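Local coordinates for uncharacterized protein (Parabacteroides distasonis ATCC 8503, PDB 4R03) that is of unknown function but belongs to the DUF3836 family and folds as a single-layer antiparallel beta sheet, probably evolved from beta-hairpin repeats, at residues Y38-F50 against W59-D71. Residues are numbered along the deposited sequence; the frame is centred on the assembly and turned at random. Where two conformers were deposited one is given.
Sequences YNENGKVSEKKAF and WVPFYQITYQYDD. With PO4 (phosphate ion), chain D.
Ala49 and Tyr63 show how closely a small residue and a ring can pair across two antiparallel strands: the methyl CB of Ala49 sits over the centre of one face of the Tyr63 ring, 3.5 Å from its centroid in a CH-pi contact. The ring leans over its cross-strand partner because chi1 of 70° sets CG between the backbone N and the carbonyl carbon. Next along this tightly packed face, the extended Lys47 chain crosses the end of Tyr67, its CD 3.6 Å from Tyr67 OH. Lys47 NZ shares a water with Tyr63 OH and bonds Ile107 O and Ser109 OG, so the C-terminal tail takes up the amine of this buried lysine. Strands 44-53 and 58-69 form one hairpin of the seven-stranded meander, with reciprocal Lys47-Ile65 backbone bonds of 2.8 Å (N to O each way). A classic bulge interrupts the register where Phe62 N and Tyr63 N both donate to Ala49 O. Beyond it, Phe50 CB rests 3.8 Å from Trp59 CE3, while Trp59 NE1 donates to an oxygen of a phosphate ion, probably from the crystallisation liquor.

Toward the Asn39-Gly42 turn the backbones part (CA atoms of Lys43 and Tyr69 are 8.7 Å apart), and side chains make the connection. Tyr69 OH donates to Val44 O (2.7 Å) in the carbonyl plane, on a lone pair, while Lys43 CD lies over one ring face, 4.0 Å from the centroid. Replacing Tyr69 by alanine would probably leave Val44 O without this donor and the Lys43 chain without the ring it lies on. The face carrying Glu46, Lys48, Gln64 and Thr66 is looser and partly exposed: Gln64 NE2 lies 3.1 Å from Glu46 OE1 at an angle too poor for a hydrogen bond, and instead donates to a water held weakly by Lys48 NZ.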
loop_
_atom_site.group_PDB
_atom_site.type_symbol
_atom_site.label_atom_id
_atom_site.label_comp_id
_atom_site.label_asym_id
_atom_site.label_seq_id
_atom_site.Cartn_x
_atom_site.Cartn_y
_atom_site.Cartn_z
ATOM N N TYR A 38 11.119 3.922 -1.329
ATOM C CA TYR A 38 11.832 4.400 -0.141
ATOM C C TYR A 38 12.574 5.720 -0.431
ATOM O O TYR A 38 13.027 5.935 -1.540
ATOM C CB TYR A 38 12.858 3.357 0.327
ATOM C CG TYR A 38 12.148 2.142 0.823
ATOM C CD1 TYR A 38 11.755 1.159 -0.083
ATOM C CD2 TYR A 38 11.849 1.945 2.141
ATOM C CE1 TYR A 38 11.042 0.037 0.364
ATOM C CE2 TYR A 38 11.137 0.852 2.590
ATOM C CZ TYR A 38 10.772 -0.138 1.659
ATOM O OH TYR A 38 10.027 -1.185 2.181
ATOM N N ASN A 39 12.629 6.562 0.611
ATOM C CA ASN A 39 13.443 7.804 0.532
ATOM C C ASN A 39 14.921 7.512 0.818
ATOM O O ASN A 39 15.315 6.368 1.124
ATOM C CB ASN A 39 12.861 8.890 1.434
ATOM C CG ASN A 39 12.939 8.595 2.894
ATOM O OD1 ASN A 39 13.816 7.871 3.372
ATOM N ND2 ASN A 39 12.019 9.183 3.676
ATOM N N GLU A 40 15.740 8.564 0.735
ATOM C CA GLU A 40 17.198 8.422 0.912
ATOM C C GLU A 40 17.581 7.966 2.312
ATOM O O GLU A 40 18.680 7.456 2.532
ATOM C CB GLU A 40 17.915 9.746 0.562
ATOM C CG GLU A 40 17.688 10.889 1.550
ATOM C CD GLU A 40 18.436 12.169 1.151
ATOM O OE1 GLU A 40 19.513 12.058 0.509
ATOM O OE2 GLU A 40 17.947 13.272 1.489
ATOM N N ASN A 41 16.698 8.136 3.291
ATOM C CA ASN A 41 16.927 7.649 4.627
ATOM C C ASN A 41 16.474 6.216 4.864
ATOM O O ASN A 41 16.543 5.705 5.986
ATOM C CB ASN A 41 16.282 8.562 5.639
ATOM C CG ASN A 41 16.862 9.960 5.588
ATOM O OD1 ASN A 41 18.025 10.158 5.179
ATOM N ND2 ASN A 41 16.052 10.939 5.969
ATOM N N GLY A 42 15.944 5.594 3.817
ATOM C CA GLY A 42 15.543 4.209 3.940
ATOM C C GLY A 42 14.173 4.011 4.558
ATOM O O GLY A 42 13.814 2.911 4.959
ATOM N N LYS A 43 13.393 5.089 4.635
ATOM C CA LYS A 43 12.029 5.007 5.107
ATOM C C LYS A 43 11.033 5.020 3.922
ATOM O O LYS A 43 11.289 5.591 2.875
ATOM C CB LYS A 43 11.699 6.158 6.067
ATOM C CG LYS A 43 12.630 6.187 7.316
ATOM C CD LYS A 43 11.970 6.898 8.501
ATOM C CE LYS A 43 12.980 7.589 9.454
ATOM N NZ LYS A 43 12.921 9.120 9.381
ATOM N N VAL A 44 9.872 4.415 4.146
ATOM C CA VAL A 44 8.912 4.329 3.044
ATOM C C VAL A 44 8.452 5.723 2.620
ATOM O O VAL A 44 8.040 6.526 3.467
ATOM C CB VAL A 44 7.640 3.535 3.426
ATOM C CG1 VAL A 44 6.631 3.560 2.251
ATOM C CG2 VAL A 44 7.905 2.196 3.806
ATOM N N SER A 45 8.526 6.002 1.355
ATOM C CA SER A 45 8.136 7.297 0.780
ATOM C C SER A 45 6.826 7.210 0.006
ATOM O O SER A 45 6.101 8.191 -0.103
ATOM C CB SER A 45 9.229 7.789 -0.130
ATOM O OG SER A 45 9.534 6.881 -1.167
ATOM N N GLU A 46 6.506 6.011 -0.501
ATOM C CA GLU A 46 5.321 5.827 -1.291
ATOM C C GLU A 46 4.825 4.386 -1.165
ATOM O O GLU A 46 5.634 3.465 -1.183
ATOM C CB GLU A 46 5.596 6.158 -2.744
ATOM C CG GLU A 46 4.334 6.161 -3.626
ATOM C CD GLU A 46 4.645 6.014 -5.091
ATOM O OE1 GLU A 46 4.968 7.017 -5.764
ATOM O OE2 GLU A 46 4.582 4.859 -5.567
ATOM N N LYS A 47 3.515 4.233 -1.004
ATOM C CA LYS A 47 2.831 2.935 -0.975
ATOM C C LYS A 47 1.743 3.005 -2.044
ATOM O O LYS A 47 0.888 3.898 -1.997
ATOM C CB LYS A 47 2.257 2.614 0.370
ATOM C CG LYS A 47 1.388 1.373 0.485
ATOM C CD LYS A 47 0.829 1.238 1.870
ATOM C CE LYS A 47 0.124 -0.050 2.092
ATOM N NZ LYS A 47 -0.308 -0.153 3.496
ATOM N N LYS A 48 1.754 2.090 -2.992
ATOM C CA LYS A 48 0.689 1.943 -3.970
ATOM C C LYS A 48 -0.055 0.659 -3.731
ATOM O O LYS A 48 0.576 -0.374 -3.463
ATOM C CB LYS A 48 1.235 1.934 -5.360
ATOM C CG LYS A 48 1.620 3.241 -5.888
ATOM C CD LYS A 48 1.983 3.032 -7.394
ATOM C CE LYS A 48 2.569 4.253 -7.955
ATOM N NZ LYS A 48 2.700 4.122 -9.403
ATOM N N ALA A 49 -1.363 0.718 -3.761
ATOM C CA ALA A 49 -2.226 -0.431 -3.568
ATOM C C ALA A 49 -2.944 -0.685 -4.902
ATOM O O ALA A 49 -3.451 0.290 -5.534
ATOM C CB ALA A 49 -3.236 -0.224 -2.489
ATOM N N PHE A 50 -3.009 -1.956 -5.307
ATOM C CA PHE A 50 -3.677 -2.403 -6.511
ATOM C C PHE A 50 -4.788 -3.376 -6.152
ATOM O O PHE A 50 -4.620 -4.228 -5.263
ATOM C CB PHE A 50 -2.688 -3.114 -7.426
ATOM C CG PHE A 50 -1.515 -2.297 -7.865
ATOM C CD1 PHE A 50 -0.440 -2.066 -7.004
ATOM C CD2 PHE A 50 -1.468 -1.731 -9.150
ATOM C CE1 PHE A 50 0.640 -1.315 -7.404
ATOM C CE2 PHE A 50 -0.385 -0.962 -9.526
ATOM C CZ PHE A 50 0.666 -0.758 -8.656
ATOM N N TRP A 59 -3.723 -6.687 -12.135
ATOM C CA TRP A 59 -3.653 -5.680 -11.093
ATOM C C TRP A 59 -3.938 -4.306 -11.679
ATOM O O TRP A 59 -3.305 -3.907 -12.688
ATOM C CB TRP A 59 -2.261 -5.709 -10.470
ATOM C CG TRP A 59 -1.944 -6.930 -9.669
ATOM C CD1 TRP A 59 -0.982 -7.850 -9.961
ATOM C CD2 TRP A 59 -2.535 -7.350 -8.448
ATOM N NE1 TRP A 59 -0.969 -8.839 -9.019
ATOM C CE2 TRP A 59 -1.905 -8.563 -8.068
ATOM C CE3 TRP A 59 -3.554 -6.851 -7.635
ATOM C CZ2 TRP A 59 -2.300 -9.287 -6.922
ATOM C CZ3 TRP A 59 -3.921 -7.581 -6.478
ATOM C CH2 TRP A 59 -3.261 -8.764 -6.147
ATOM N N VAL A 60 -4.846 -3.567 -11.047
ATOM C CA VAL A 60 -5.235 -2.228 -11.469
ATOM C C VAL A 60 -4.974 -1.289 -10.263
ATOM O O VAL A 60 -5.363 -1.607 -9.139
ATOM C CB VAL A 60 -6.701 -2.159 -11.833
ATOM C CG1 VAL A 60 -7.030 -0.796 -12.357
ATOM C CG2 VAL A 60 -7.004 -3.208 -12.899
ATOM N N PRO A 61 -4.348 -0.139 -10.513
ATOM C CA PRO A 61 -4.112 0.777 -9.390
ATOM C C PRO A 61 -5.386 1.184 -8.702
ATOM O O PRO A 61 -6.443 1.377 -9.360
ATOM C CB PRO A 61 -3.467 2.011 -10.028
ATOM C CG PRO A 61 -3.186 1.681 -11.376
ATOM C CD PRO A 61 -3.877 0.402 -11.786
ATOM N N PHE A 62 -5.325 1.314 -7.363
ATOM C CA PHE A 62 -6.433 1.628 -6.530
ATOM C C PHE A 62 -6.214 2.899 -5.707
ATOM O O PHE A 62 -7.015 3.838 -5.782
ATOM C CB PHE A 62 -6.823 0.431 -5.623
ATOM C CG PHE A 62 -8.083 0.648 -4.886
ATOM C CD1 PHE A 62 -9.253 0.932 -5.570
ATOM C CD2 PHE A 62 -8.118 0.615 -3.532
ATOM C CE1 PHE A 62 -10.438 1.180 -4.908
ATOM C CE2 PHE A 62 -9.324 0.868 -2.840
ATOM C CZ PHE A 62 -10.467 1.159 -3.540
ATOM N N TYR A 63 -5.106 2.961 -4.970
ATOM C CA TYR A 63 -4.720 4.176 -4.243
ATOM C C TYR A 63 -3.251 4.276 -4.097
ATOM O O TYR A 63 -2.498 3.315 -4.310
ATOM C CB TYR A 63 -5.429 4.315 -2.883
ATOM C CG TYR A 63 -5.011 3.338 -1.772
ATOM C CD1 TYR A 63 -3.759 3.451 -1.191
ATOM C CD2 TYR A 63 -5.852 2.363 -1.325
ATOM C CE1 TYR A 63 -3.355 2.602 -0.113
ATOM C CE2 TYR A 63 -5.457 1.510 -0.235
ATOM C CZ TYR A 63 -4.227 1.668 0.317
ATOM O OH TYR A 63 -3.765 0.820 1.344
ATOM N N GLN A 64 -2.795 5.456 -3.706
ATOM C CA GLN A 64 -1.386 5.764 -3.526
ATOM C C GLN A 64 -1.266 6.649 -2.276
ATOM O O GLN A 64 -2.017 7.623 -2.141
ATOM C CB GLN A 64 -0.802 6.511 -4.696
ATOM C CG GLN A 64 0.632 6.894 -4.522
ATOM C CD GLN A 64 1.150 7.713 -5.666
ATOM O OE1 GLN A 64 0.802 8.898 -5.818
ATOM N NE2 GLN A 64 1.992 7.107 -6.472
ATOM N N ILE A 65 -0.354 6.301 -1.364
ATOM C CA ILE A 65 -0.083 7.167 -0.213
ATOM C C ILE A 65 1.383 7.573 -0.277
ATOM O O ILE A 65 2.266 6.756 -0.594
ATOM C CB ILE A 65 -0.359 6.405 1.077
ATOM C CG1 ILE A 65 -1.770 5.825 1.120
ATOM C CG2 ILE A 65 -0.022 7.283 2.336
ATOM C CD1 ILE A 65 -2.104 5.042 2.317
ATOM N N THR A 66 1.663 8.860 -0.002
ATOM C CA THR A 66 3.030 9.330 0.168
ATOM C C THR A 66 3.248 9.799 1.615
ATOM O O THR A 66 2.303 10.152 2.307
ATOM C CB THR A 66 3.432 10.438 -0.812
ATOM O OG1 THR A 66 2.527 11.525 -0.665
ATOM C CG2 THR A 66 3.409 9.952 -2.241
ATOM N N TYR A 67 4.475 9.647 2.057
ATOM C CA TYR A 67 4.844 9.797 3.513
ATOM C C TYR A 67 5.962 10.811 3.646
ATOM O O TYR A 67 6.946 10.756 2.952
ATOM C CB TYR A 67 5.308 8.486 4.133
ATOM C CG TYR A 67 4.314 7.380 3.973
ATOM C CD1 TYR A 67 4.299 6.601 2.797
ATOM C CD2 TYR A 67 3.412 7.068 4.968
ATOM C CE1 TYR A 67 3.336 5.592 2.647
ATOM C CE2 TYR A 67 2.433 6.062 4.817
ATOM C CZ TYR A 67 2.413 5.332 3.641
ATOM O OH TYR A 67 1.506 4.335 3.531
ATOM N N GLN A 68 5.749 11.758 4.578
ATOM C CA GLN A 68 6.765 12.752 4.968
ATOM C C GLN A 68 7.051 12.688 6.481
ATOM O O GLN A 68 6.165 12.463 7.288
ATOM C CB GLN A 68 6.246 14.117 4.611
ATOM C CG GLN A 68 6.101 14.351 3.165
ATOM C CD GLN A 68 5.670 15.780 2.938
ATOM O OE1 GLN A 68 4.570 16.187 3.346
ATOM N NE2 GLN A 68 6.555 16.568 2.334
ATOM N N TYR A 69 8.343 12.803 6.806
ATOM C CA TYR A 69 8.895 12.557 8.131
ATOM C C TYR A 69 9.488 13.860 8.706
ATOM O O TYR A 69 10.071 14.646 7.972
ATOM C CB TYR A 69 10.003 11.502 8.063
ATOM C CG TYR A 69 9.428 10.186 7.557
ATOM C CD1 TYR A 69 8.875 9.273 8.431
ATOM C CD2 TYR A 69 9.429 9.920 6.186
ATOM C CE1 TYR A 69 8.305 8.089 7.965
ATOM C CE2 TYR A 69 8.898 8.711 5.723
ATOM C CZ TYR A 69 8.313 7.848 6.603
ATOM O OH TYR A 69 7.735 6.622 6.171
ATOM N N ASP A 70 9.375 13.991 10.000
ATOM C CA ASP A 70 9.812 15.212 10.723
ATOM C C ASP A 70 10.668 14.753 11.909
ATOM O O ASP A 70 10.292 13.816 12.615
ATOM C CB ASP A 70 8.540 15.943 11.159
ATOM C CG ASP A 70 8.791 17.254 11.868
ATOM O OD1 ASP A 70 9.957 17.620 12.125
ATOM O OD2 ASP A 70 7.768 17.916 12.182
ATOM N N ASP A 71 11.812 15.413 12.118
ATOM C CA ASP A 71 12.754 15.078 13.224
ATOM C C ASP A 71 12.086 15.049 14.610
ATOM O O ASP A 71 12.178 14.056 15.335
ATOM C CB ASP A 71 13.948 16.056 13.247
HETATM P P PO4 D . 1.125 -11.746 -8.260
HETATM O O1 PO4 D . 1.722 -10.420 -7.833
HETATM O O2 PO4 D . 0.027 -11.430 -9.203
HETATM O O3 PO4 D . 0.580 -12.603 -7.100
HETATM O O4 PO4 D . 2.211 -12.563 -8.921
HETATM O O HOH W 1 9.715 10.821 2.638
HETATM O O HOH W 2 7.156 10.860 -0.436
HETATM O O HOH W 3 -2.516 1.639 3.622
HETATM O O HOH W 4 2.692 7.144 -9.198
#